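Local coordinates for pyridoxine 4-oxidase (Mesorhizobium loti, PDB 4HA6), which catalyses the FAD-dependent oxidation of pyridoxine at its 4-position alcohol, as a flavoprotein of the GMC oxidoreductase family, at residues H73-G78 / L382-A387; A387-G392 / R439-H444; H446-C451 / P482-G487. All coordinates share one frame; numbering follows the deposited sequence.

Contact 1: H73-G78 / L382-A387. With FAD (flavin-adenine dinucleotide), chain B.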
loop_
_atom_site.group_PDB
_atom_site.type_symbol
_atom_site.label_atom_id
_atom_site.label_comp_id
_atom_site.label_asym_id
_atom_site.label_seq_id
_atom_site.Cartn_x
_atom_site.Cartn_y
_atom_site.Cartn_z
ATOM N N HIS A 73 -7.849 8.718 12.629
ATOM C CA HIS A 73 -7.892 7.412 12.004
ATOM C C HIS A 73 -6.777 6.509 12.521
ATOM O O HIS A 73 -5.699 6.983 12.886
ATOM C CB HIS A 73 -7.747 7.572 10.491
ATOM C CG HIS A 73 -8.856 8.351 9.860
ATOM N ND1 HIS A 73 -9.831 7.759 9.087
ATOM C CD2 HIS A 73 -9.144 9.675 9.876
ATOM C CE1 HIS A 73 -10.678 8.682 8.663
ATOM N NE2 HIS A 73 -10.280 9.855 9.124
ATOM N N HIS A 74 -7.029 5.209 12.536
ATOM C CA HIS A 74 -6.002 4.262 12.947
ATOM C C HIS A 74 -5.325 3.677 11.722
ATOM O O HIS A 74 -6.004 3.225 10.804
ATOM C CB HIS A 74 -6.611 3.162 13.819
ATOM C CG HIS A 74 -6.715 3.538 15.262
ATOM N ND1 HIS A 74 -5.879 3.016 16.230
ATOM C CD2 HIS A 74 -7.540 4.399 15.904
ATOM C CE1 HIS A 74 -6.192 3.535 17.403
ATOM N NE2 HIS A 74 -7.196 4.380 17.233
ATOM N N TRP A 75 -3.993 3.708 11.695
ATOM C CA TRP A 75 -3.229 3.187 10.557
ATOM C C TRP A 75 -2.418 1.949 10.934
ATOM O O TRP A 75 -1.321 2.055 11.485
ATOM C CB TRP A 75 -2.286 4.261 10.002
ATOM C CG TRP A 75 -2.961 5.271 9.076
ATOM C CD1 TRP A 75 -4.306 5.479 8.915
ATOM C CD2 TRP A 75 -2.307 6.171 8.163
ATOM N NE1 TRP A 75 -4.525 6.466 7.974
ATOM C CE2 TRP A 75 -3.312 6.906 7.498
ATOM C CE3 TRP A 75 -0.964 6.430 7.851
ATOM C CZ2 TRP A 75 -3.018 7.889 6.539
ATOM C CZ3 TRP A 75 -0.672 7.406 6.902
ATOM C CH2 TRP A 75 -1.694 8.122 6.256
ATOM N N ALA A 76 -2.960 0.773 10.628
ATOM C CA ALA A 76 -2.270 -0.494 10.882
ATOM C C ALA A 76 -1.018 -0.605 10.023
ATOM O O ALA A 76 -1.054 -0.279 8.841
ATOM C CB ALA A 76 -3.209 -1.681 10.612
ATOM N N ARG A 77 0.087 -1.057 10.609
ATOM C CA ARG A 77 1.311 -1.280 9.840
ATOM C C ARG A 77 2.066 -2.512 10.347
ATOM O O ARG A 77 2.164 -2.731 11.557
ATOM C CB ARG A 77 2.220 -0.045 9.903
ATOM C CG ARG A 77 1.778 1.133 9.024
ATOM C CD ARG A 77 2.002 0.840 7.533
ATOM N NE ARG A 77 0.748 0.630 6.800
ATOM C CZ ARG A 77 0.684 0.347 5.501
ATOM N NH1 ARG A 77 1.798 0.239 4.789
ATOM N NH2 ARG A 77 -0.491 0.184 4.905
ATOM N N GLY A 78 2.596 -3.316 9.429
ATOM C CA GLY A 78 3.365 -4.489 9.811
ATOM C C GLY A 78 4.656 -4.175 10.567
ATOM O O GLY A 78 5.450 -3.337 10.120
ATOM N N LEU A 382 4.541 9.769 15.848
ATOM C CA LEU A 382 4.561 10.580 14.643
ATOM C C LEU A 382 3.324 11.454 14.577
ATOM O O LEU A 382 2.252 11.065 15.054
ATOM C CB LEU A 382 4.653 9.708 13.388
ATOM C CG LEU A 382 5.944 8.922 13.169
ATOM C CD1 LEU A 382 5.814 7.961 11.988
ATOM C CD2 LEU A 382 7.157 9.839 12.983
ATOM N N ILE A 383 3.492 12.640 13.995
ATOM C CA ILE A 383 2.378 13.538 13.716
ATOM C C ILE A 383 1.980 13.352 12.250
ATOM O O ILE A 383 2.690 13.795 11.343
ATOM C CB ILE A 383 2.760 14.992 13.985
ATOM C CG1 ILE A 383 3.366 15.126 15.395
ATOM C CG2 ILE A 383 1.550 15.924 13.786
ATOM C CD1 ILE A 383 3.630 16.559 15.807
ATOM N N ILE A 384 0.859 12.663 12.038
ATOM C CA ILE A 384 0.431 12.221 10.714
ATOM C C ILE A 384 -0.859 12.932 10.322
ATOM O O ILE A 384 -1.915 12.718 10.942
ATOM C CB ILE A 384 0.176 10.698 10.699
ATOM C CG1 ILE A 384 1.450 9.932 11.056
ATOM C CG2 ILE A 384 -0.377 10.245 9.340
ATOM C CD1 ILE A 384 1.178 8.510 11.566
ATOM N N ASP A 385 -0.773 13.787 9.305
ATOM C CA ASP A 385 -1.955 14.482 8.804
ATOM C C ASP A 385 -2.169 14.125 7.348
ATOM O O ASP A 385 -1.610 14.780 6.481
ATOM C CB ASP A 385 -1.790 16.002 8.937
ATOM C CG ASP A 385 -2.915 16.778 8.249
ATOM O OD1 ASP A 385 -2.713 17.968 7.918
ATOM O OD2 ASP A 385 -4.003 16.198 8.030
ATOM N N PRO A 386 -2.998 13.096 7.072
ATOM C CA PRO A 386 -3.223 12.683 5.689
ATOM C C PRO A 386 -3.996 13.731 4.875
ATOM O O PRO A 386 -4.055 13.566 3.660
ATOM C CB PRO A 386 -4.058 11.396 5.829
ATOM C CG PRO A 386 -4.657 11.468 7.211
ATOM C CD PRO A 386 -3.648 12.194 8.039
ATOM N N ALA A 387 -4.563 14.756 5.522
ATOM C CA ALA A 387 -5.362 15.794 4.838
ATOM C C ALA A 387 -6.496 15.192 4.016
ATOM O O ALA A 387 -6.739 15.596 2.874
ATOM C CB ALA A 387 -4.481 16.678 3.954
HETATM P PA FAD B . 6.321 -2.255 4.832
HETATM O O1A FAD B . 5.954 -3.535 4.093
HETATM O O2A FAD B . 5.328 -1.671 5.798
HETATM O O5B FAD B . 7.718 -2.540 5.597
HETATM C C5B FAD B . 8.288 -1.687 6.585
HETATM C C4B FAD B . 9.138 -2.599 7.457
HETATM O O4B FAD B . 10.226 -1.895 8.064
HETATM C C3B FAD B . 8.310 -3.187 8.593
HETATM O O3B FAD B . 8.625 -4.589 8.645
HETATM C C2B FAD B . 8.793 -2.458 9.844
HETATM O O2B FAD B . 8.695 -3.292 11.013
HETATM C C1B FAD B . 10.237 -2.115 9.487
HETATM N N9A FAD B . 10.775 -0.877 10.126
HETATM C C8A FAD B . 10.143 0.310 10.251
HETATM N N7A FAD B . 10.952 1.215 10.866
HETATM C C5A FAD B . 12.132 0.612 11.140
HETATM C C6A FAD B . 13.419 1.005 11.773
HETATM N N6A FAD B . 13.616 2.276 12.247
HETATM N N1A FAD B . 14.396 0.057 11.857
HETATM C C2A FAD B . 14.220 -1.194 11.382
HETATM N N3A FAD B . 13.073 -1.603 10.794
HETATM C C4A FAD B . 12.009 -0.765 10.644
HETATM N N1 FAD B . -1.582 -3.553 -0.677
HETATM C C2 FAD B . -2.045 -4.211 -1.756
HETATM O O2 FAD B . -1.506 -3.992 -2.864
HETATM N N3 FAD B . -3.080 -5.070 -1.692
HETATM C C4 FAD B . -3.712 -5.347 -0.538
HETATM O O4 FAD B . -4.688 -6.142 -0.496
HETATM C C4X FAD B . -3.259 -4.661 0.694
HETATM N N5 FAD B . -3.847 -4.867 1.890
HETATM C C5X FAD B . -3.398 -4.240 3.006
HETATM C C6 FAD B . -4.007 -4.468 4.238
HETATM C C7 FAD B . -3.542 -3.830 5.384
HETATM C C7M FAD B . -4.211 -4.091 6.711
HETATM C C8 FAD B . -2.383 -2.898 5.296
HETATM C C8M FAD B . -1.888 -2.205 6.536
HETATM C C9 FAD B . -1.765 -2.664 4.068
HETATM C C9A FAD B . -2.244 -3.302 2.924
HETATM N N10 FAD B . -1.631 -3.070 1.680
HETATM C C10 FAD B . -2.121 -3.735 0.547
HETATM C "C1'" FAD B . -0.500 -2.140 1.575
HETATM C "C2'" FAD B . 0.835 -2.846 1.402
HETATM O "O2'" FAD B . 0.943 -3.933 2.335
HETATM C "C3'" FAD B . 1.925 -1.804 1.663
HETATM O "O3'" FAD B . 1.666 -0.660 0.833
HETATM C "C4'" FAD B . 3.308 -2.359 1.371
HETATM O "O4'" FAD B . 3.496 -3.536 2.177
HETATM C "C5'" FAD B . 4.400 -1.321 1.654
HETATM O "O5'" FAD B . 5.642 -2.008 1.786
HETATM P P FAD B . 6.950 -1.200 2.233
HETATM O O1P FAD B . 8.202 -2.016 1.938
HETATM O O2P FAD B . 6.860 0.225 1.726
HETATM O O3P FAD B . 6.743 -1.086 3.819
#
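With CG swung away from its own carbonyl carbon (chi1 -81°), Trp75 lays its indole against the strand 383-385, where the CG2 branch of Ile384, anti to the backbone N, is the one that lies over a face of the ring. The methyl stands above the six-membered ring as a CH-pi contact, 4.1 Å from CG2 to the centroid and 24° off the normal, displaced toward the rim; its nearest ring atom is Trp75 CZ3, 3.8 Å from Ile384 CG2. Pro386 meets the same benzo portion obliquely, its CB 3.7 Å from Trp75 CZ2, and the proline and indole run past one another in opposite senses. The contact between the segments is thus apolar and buried, made by one methyl and one pyrrolidine ring on a single indole. Asp385, just before the proline, closes an Asx turn over it: the backbone N-H of Ala387 donates to Asp385 OD2 at 2.9 Å, from above the carboxylate plane.

Beyond the tryptophan the 73-78 segment runs on to the flavin. Arg77, bent at chi2 and chi3, folds back so that NE donates to Ala76 O at 2.9 Å, a bond with an N-H...O angle of 137°, while NH2 lies 3.2 Å from the FAD methyl C8M. Ala76 O itself is 3.1 Å from that C8M, so backbone and guanidinium both border the dimethylbenzene end of the isoalloxazine.

Strand 74-75 pairs antiparallel with 60-61, and 383-385 with 370-372. Tyr60 of the first pair touches both Trp75 and Ile384, Val371 of the second backs Ile384, and Leu254 of helix 252-262 packs on both Trp75 and Ile384, joining the two small sheets to that helix.

Contact 2: A387-G392 / R439-H444. With PXM (4-(aminomethyl)-5-(hydroxymethyl)-2-methylpyridin-3-ol), chain J.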
loop_
_atom_site.group_PDB
_atom_site.type_symbol
_atom_site.label_atom_id
_atom_site.label_comp_id
_atom_site.label_asym_id
_atom_site.label_seq_id
_atom_site.Cartn_x
_atom_site.Cartn_y
_atom_site.Cartn_z
ATOM N N ALA A 387 -4.563 14.756 5.522
ATOM C CA ALA A 387 -5.362 15.794 4.838
ATOM C C ALA A 387 -6.496 15.192 4.016
ATOM O O ALA A 387 -6.739 15.596 2.874
ATOM C CB ALA A 387 -4.481 16.678 3.954
ATOM N N TYR A 388 -7.197 14.227 4.603
ATOM C CA TYR A 388 -8.245 13.518 3.876
ATOM C C TYR A 388 -9.336 14.485 3.406
ATOM O O TYR A 388 -9.749 15.385 4.151
ATOM C CB TYR A 388 -8.876 12.433 4.753
ATOM C CG TYR A 388 -8.075 11.166 4.982
ATOM C CD1 TYR A 388 -8.104 10.541 6.224
ATOM C CD2 TYR A 388 -7.343 10.554 3.956
ATOM C CE1 TYR A 388 -7.425 9.367 6.461
ATOM C CE2 TYR A 388 -6.641 9.356 4.190
ATOM C CZ TYR A 388 -6.692 8.778 5.454
ATOM O OH TYR A 388 -6.030 7.605 5.751
ATOM N N LEU A 389 -9.798 14.287 2.172
ATOM C CA LEU A 389 -10.905 15.067 1.601
ATOM C C LEU A 389 -10.735 16.586 1.688
ATOM O O LEU A 389 -11.705 17.296 1.968
ATOM C CB LEU A 389 -12.230 14.671 2.264
ATOM C CG LEU A 389 -13.016 13.491 1.666
ATOM C CD1 LEU A 389 -12.157 12.604 0.765
ATOM C CD2 LEU A 389 -13.700 12.670 2.760
ATOM N N GLN A 390 -9.531 17.094 1.439
ATOM C CA GLN A 390 -9.323 18.533 1.609
ATOM C C GLN A 390 -9.543 19.332 0.312
ATOM O O GLN A 390 -9.689 20.555 0.333
ATOM C CB GLN A 390 -7.950 18.813 2.223
ATOM C CG GLN A 390 -7.943 19.952 3.265
ATOM C CD GLN A 390 -8.802 19.650 4.499
ATOM O OE1 GLN A 390 -8.347 19.008 5.444
ATOM N NE2 GLN A 390 -10.049 20.116 4.488
ATOM N N THR A 391 -9.570 18.641 -0.819
ATOM C CA THR A 391 -9.742 19.320 -2.088
ATOM C C THR A 391 -11.182 19.191 -2.566
ATOM O O THR A 391 -11.894 18.243 -2.197
ATOM C CB THR A 391 -8.787 18.752 -3.155
ATOM O OG1 THR A 391 -9.073 17.354 -3.378
ATOM C CG2 THR A 391 -7.339 18.924 -2.703
ATOM N N GLY A 392 -11.622 20.134 -3.390
ATOM C CA GLY A 392 -12.972 20.052 -3.936
ATOM C C GLY A 392 -13.130 18.902 -4.905
ATOM O O GLY A 392 -14.204 18.284 -4.997
ATOM N N ARG A 439 -18.211 10.947 7.350
ATOM C CA ARG A 439 -18.412 10.111 8.524
ATOM C C ARG A 439 -18.044 8.657 8.248
ATOM O O ARG A 439 -17.662 7.916 9.175
ATOM C CB ARG A 439 -19.873 10.206 8.995
ATOM C CG ARG A 439 -20.180 11.411 9.907
ATOM C CD ARG A 439 -21.664 11.837 9.850
ATOM N NE ARG A 439 -22.599 10.713 9.929
ATOM C CZ ARG A 439 -23.692 10.575 9.171
ATOM N NH1 ARG A 439 -24.020 11.485 8.257
ATOM N NH2 ARG A 439 -24.472 9.512 9.321
ATOM N N SER A 440 -18.135 8.250 6.981
ATOM C CA SER A 440 -17.997 6.833 6.611
ATOM C C SER A 440 -16.608 6.406 6.109
ATOM O O SER A 440 -16.239 5.217 6.207
ATOM C CB SER A 440 -19.049 6.467 5.557
ATOM O OG SER A 440 -18.743 7.074 4.317
ATOM N N VAL A 441 -15.840 7.338 5.542
ATOM C CA VAL A 441 -14.560 6.947 4.943
ATOM C C VAL A 441 -13.568 6.371 5.970
ATOM O O VAL A 441 -13.453 6.869 7.102
ATOM C CB VAL A 441 -13.892 8.100 4.138
ATOM C CG1 VAL A 441 -14.669 8.393 2.838
ATOM C CG2 VAL A 441 -13.747 9.365 4.984
ATOM N N ILE A 442 -12.856 5.322 5.565
ATOM C CA ILE A 442 -11.744 4.784 6.355
ATOM C C ILE A 442 -10.531 4.641 5.437
ATOM O O ILE A 442 -10.691 4.706 4.214
ATOM C CB ILE A 442 -12.097 3.403 6.932
ATOM C CG1 ILE A 442 -12.571 2.464 5.824
ATOM C CG2 ILE A 442 -13.172 3.518 8.025
ATOM C CD1 ILE A 442 -13.049 1.123 6.347
ATOM N N THR A 443 -9.334 4.440 6.003
ATOM C CA THR A 443 -8.138 4.232 5.183
ATOM C C THR A 443 -8.183 2.914 4.395
ATOM O O THR A 443 -8.640 1.881 4.905
ATOM C CB THR A 443 -6.821 4.300 6.015
ATOM O OG1 THR A 443 -5.704 3.987 5.173
ATOM C CG2 THR A 443 -6.838 3.324 7.176
ATOM N N HIS A 444 -7.691 2.955 3.158
ATOM C CA HIS A 444 -7.604 1.762 2.322
ATOM C C HIS A 444 -6.249 1.081 2.537
ATOM O O HIS A 444 -5.977 0.055 1.918
ATOM C CB HIS A 444 -7.786 2.170 0.857
ATOM C CG HIS A 444 -8.122 1.041 -0.083
ATOM N ND1 HIS A 444 -7.857 -0.280 0.191
ATOM C CD2 HIS A 444 -8.694 1.063 -1.313
ATOM C CE1 HIS A 444 -8.245 -1.030 -0.833
ATOM N NE2 HIS A 444 -8.762 -0.239 -1.751
HETATM N N1 PXM J . -10.450 -3.583 1.749
HETATM C C2 PXM J . -9.517 -2.906 2.417
HETATM C C2A PXM J . -9.842 -2.067 3.612
HETATM C C3 PXM J . -8.218 -3.020 1.947
HETATM O O3 PXM J . -7.215 -2.340 2.601
HETATM C C4 PXM J . -7.900 -3.803 0.816
HETATM C C5 PXM J . -8.955 -4.495 0.151
HETATM C C5A PXM J . -8.819 -5.398 -1.059
HETATM O O5 PXM J . -7.737 -5.199 -1.901
HETATM C C6 PXM J . -10.242 -4.345 0.678
HETATM C C4A PXM J . -6.458 -3.849 0.400
HETATM N N4 PXM J . -5.835 -2.561 0.307
#
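A type II beta turn, Ala387 to Gln390, presents Tyr388 and Leu389 to strand 441-443, which pairs antiparallel with 293-302 in the large sheet and runs on to His444 at the pyridoxamine pocket. Leu389 and Val441 reach toward each other tip to tip, Leu389 CD2 to Val441 CG2 at 4.0 Å, and Phe398 of helix 392-409 packs on both. Tyr388 extends its phenol obliquely across Thr443, bringing OH to 3.4 Å from Thr443 CB. The two hydroxyls are linked through a third residue: Tyr388 OH and Thr443 OG1 each hydrogen-bond to Asp291 OD2, so one carboxylate oxygen ties the turn to the strand. Thr443 carries OG1 anti to its backbone N (chi1 176°), from where it also bonds to the backbone N of His445, just past the end of the strand.

One residue beyond Thr443, the backbone of His444 grips the ligand. The backbone pairing continues to His444, which bonds to His292. His444 O accepts two hydrogen bonds from pyridoxamine, from the amine N4 at 3.1 Å and from the 3-hydroxyl O3 at 2.8 Å. The imidazole turns to the same ligand, with PXM O3 at its edge, in the ring plane, 3.2 Å from His444 ND1.

Contact 3: H446-C451 / P482-G487. With PXM (4-(aminomethyl)-5-(hydroxymethyl)-2-methylpyridin-3-ol), chain J.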
loop_
_atom_site.group_PDB
_atom_site.type_symbol
_atom_site.label_atom_id
_atom_site.label_comp_id
_atom_site.label_asym_id
_atom_site.label_seq_id
_atom_site.Cartn_x
_atom_site.Cartn_y
_atom_site.Cartn_z
ATOM N N HIS A 446 -2.981 2.420 2.062
ATOM C CA HIS A 446 -1.973 2.630 1.026
ATOM C C HIS A 446 -1.155 3.914 1.204
ATOM O O HIS A 446 -1.048 4.691 0.248
ATOM C CB HIS A 446 -2.650 2.669 -0.355
ATOM C CG HIS A 446 -3.529 1.488 -0.626
ATOM N ND1 HIS A 446 -4.656 1.566 -1.410
ATOM C CD2 HIS A 446 -3.444 0.203 -0.210
ATOM C CE1 HIS A 446 -5.239 0.379 -1.457
ATOM N NE2 HIS A 446 -4.514 -0.466 -0.752
ATOM N N PRO A 447 -0.574 4.138 2.404
ATOM C CA PRO A 447 0.225 5.363 2.576
ATOM C C PRO A 447 1.483 5.316 1.718
ATOM O O PRO A 447 2.056 4.228 1.563
ATOM C CB PRO A 447 0.611 5.331 4.058
ATOM C CG PRO A 447 0.612 3.879 4.426
ATOM C CD PRO A 447 -0.513 3.273 3.601
ATOM N N CYS A 448 1.881 6.468 1.163
ATOM C CA CYS A 448 3.017 6.557 0.248
ATOM C C CYS A 448 3.392 8.021 -0.000
ATOM O O CYS A 448 2.653 8.926 0.398
ATOM C CB CYS A 448 2.681 5.866 -1.084
ATOM S SG CYS A 448 1.514 6.798 -2.179
ATOM N N GLY A 449 4.552 8.251 -0.621
ATOM C CA GLY A 449 4.890 9.563 -1.169
ATOM C C GLY A 449 5.779 10.490 -0.345
ATOM O O GLY A 449 6.140 11.578 -0.795
ATOM N N THR A 450 6.148 10.054 0.854
ATOM C CA THR A 450 6.778 10.930 1.844
ATOM C C THR A 450 8.277 11.133 1.632
ATOM O O THR A 450 8.912 11.911 2.351
ATOM C CB THR A 450 6.552 10.376 3.262
ATOM O OG1 THR A 450 6.848 8.965 3.274
ATOM C CG2 THR A 450 5.102 10.591 3.665
ATOM N N CYS A 451 8.850 10.402 0.681
ATOM C CA CYS A 451 10.224 10.641 0.267
ATOM C C CYS A 451 10.190 10.696 -1.257
ATOM O O CYS A 451 10.831 9.888 -1.927
ATOM C CB CYS A 451 11.145 9.522 0.750
ATOM S SG CYS A 451 11.364 9.423 2.593
ATOM N N PRO A 482 5.773 8.945 -6.493
ATOM C CA PRO A 482 5.341 10.318 -6.797
ATOM C C PRO A 482 3.843 10.459 -6.579
ATOM O O PRO A 482 3.387 11.465 -6.036
ATOM C CB PRO A 482 5.690 10.477 -8.288
ATOM C CG PRO A 482 6.898 9.537 -8.474
ATOM C CD PRO A 482 6.552 8.347 -7.601
ATOM N N ASN A 483 3.099 9.441 -6.998
ATOM C CA ASN A 483 1.661 9.410 -6.800
ATOM C C ASN A 483 1.153 7.975 -6.659
ATOM O O ASN A 483 1.744 7.029 -7.181
ATOM C CB ASN A 483 0.936 10.099 -7.962
ATOM C CG ASN A 483 1.358 9.546 -9.316
ATOM O OD1 ASN A 483 2.199 10.128 -9.997
ATOM N ND2 ASN A 483 0.790 8.403 -9.701
ATOM N N LEU A 484 0.050 7.849 -5.938
ATOM C CA LEU A 484 -0.727 6.630 -5.831
ATOM C C LEU A 484 -1.025 6.012 -7.196
ATOM O O LEU A 484 -1.338 6.734 -8.151
ATOM C CB LEU A 484 -2.055 7.012 -5.193
ATOM C CG LEU A 484 -2.592 6.481 -3.863
ATOM C CD1 LEU A 484 -1.584 5.680 -3.056
ATOM C CD2 LEU A 484 -3.178 7.629 -3.048
ATOM N N THR A 485 -0.940 4.680 -7.288
ATOM C CA THR A 485 -1.557 3.957 -8.405
ATOM C C THR A 485 -3.054 4.000 -8.191
ATOM O O THR A 485 -3.505 4.433 -7.132
ATOM C CB THR A 485 -1.104 2.505 -8.450
ATOM O OG1 THR A 485 -1.317 1.910 -7.162
ATOM C CG2 THR A 485 0.386 2.454 -8.781
ATOM N N ALA A 486 -3.837 3.554 -9.171
ATOM C CA ALA A 486 -5.300 3.626 -9.040
ATOM C C ALA A 486 -5.861 2.775 -7.891
ATOM O O ALA A 486 -6.882 3.125 -7.283
ATOM C CB ALA A 486 -5.992 3.257 -10.374
ATOM N N GLY A 487 -5.210 1.648 -7.609
ATOM C CA GLY A 487 -5.718 0.702 -6.627
ATOM C C GLY A 487 -4.620 0.346 -5.635
ATOM O O GLY A 487 -3.659 1.094 -5.474
HETATM N N1 PXM J . -10.450 -3.583 1.749
HETATM C C2 PXM J . -9.517 -2.906 2.417
HETATM C C2A PXM J . -9.842 -2.067 3.612
HETATM C C3 PXM J . -8.218 -3.020 1.947
HETATM O O3 PXM J . -7.215 -2.340 2.601
HETATM C C4 PXM J . -7.900 -3.803 0.816
HETATM C C5 PXM J . -8.955 -4.495 0.151
HETATM C C5A PXM J . -8.819 -5.398 -1.059
HETATM O O5 PXM J . -7.737 -5.199 -1.901
HETATM C C6 PXM J . -10.242 -4.345 0.678
HETATM C C4A PXM J . -6.458 -3.849 0.400
HETATM N N4 PXM J . -5.835 -2.561 0.307
#
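Leu484 pushes CD1 into the angle between Cys448 and His446, 3.4 Å from Cys448 SG and 3.5 Å from His446 O. Its bond from the backbone does not aim at the other loop, and it is the end of the side chain that closes the distance. The same methyl lies 4.2 Å from His446 CB, so a single branch of the leucine spans both residues. Cys448 answers from its side with SG held between the backbone N and the carbonyl carbon (chi1 74°), which directs the sulfur at the leucine. All of this contact is buried, and the backbones come nearest at Cys448 and Leu484.

The 482-487 loop carries two side-chain-to-backbone bonds of its own. Asn483 ND2 donates to Leu484 O at 3.1 Å, almost straight at 169°, although it approaches from above the carbonyl plane. Thr485 OG1 bonds to Gly487 O at 3.0 Å, again from above the plane, linking the two ends of the 485-487 stretch. Gln290 joins the two loops: it bonds to Leu484 N and Pro482 O through its side chain and to Cys448 through its backbone.

His446 stands at the pocket end. Gly487 O lies obliquely to its imidazole, 4.2 Å from ND1, whose hydrogen-bond partner is His292 ND1. The other ring nitrogen faces the ligand: His446 NE2 is 2.7 Å from the pyridoxamine amine N4, which meets the ring at its edge, near the plane.

The chemistry is therefore divided. A leucine-cysteine contact packs the loops together, while the imidazole is tethered through ND1 and turns NE2 to the ligand's aminomethyl group, attached at the ring position that carries the alcohol oxidised in pyridoxine.

Along the chain the contacts close in series, 1, then 2, then 3, with centres 13 to 15 Å apart. Contact 1 joins the two-stranded sheets 60-61/74-75 and 370-372/383-385, contact 2 uses strand 441-443 of the large antiparallel sheet, and contact 3 lies in the loops flanking strand 473-475 of the parallel sheet. Contacts 1 and 2 share Ala387 and touch through a weak hydrogen bond from Trp75 NE1 to Tyr388 OH; Arg77 and Trp75 of contact 1 pack on Pro447 of contact 3. Asp291 spans contacts 2 and 3. Contact 1 thus borders the flavin, and contacts 2 and 3 bring two ligand-facing histidines to the substrate pocket beside it.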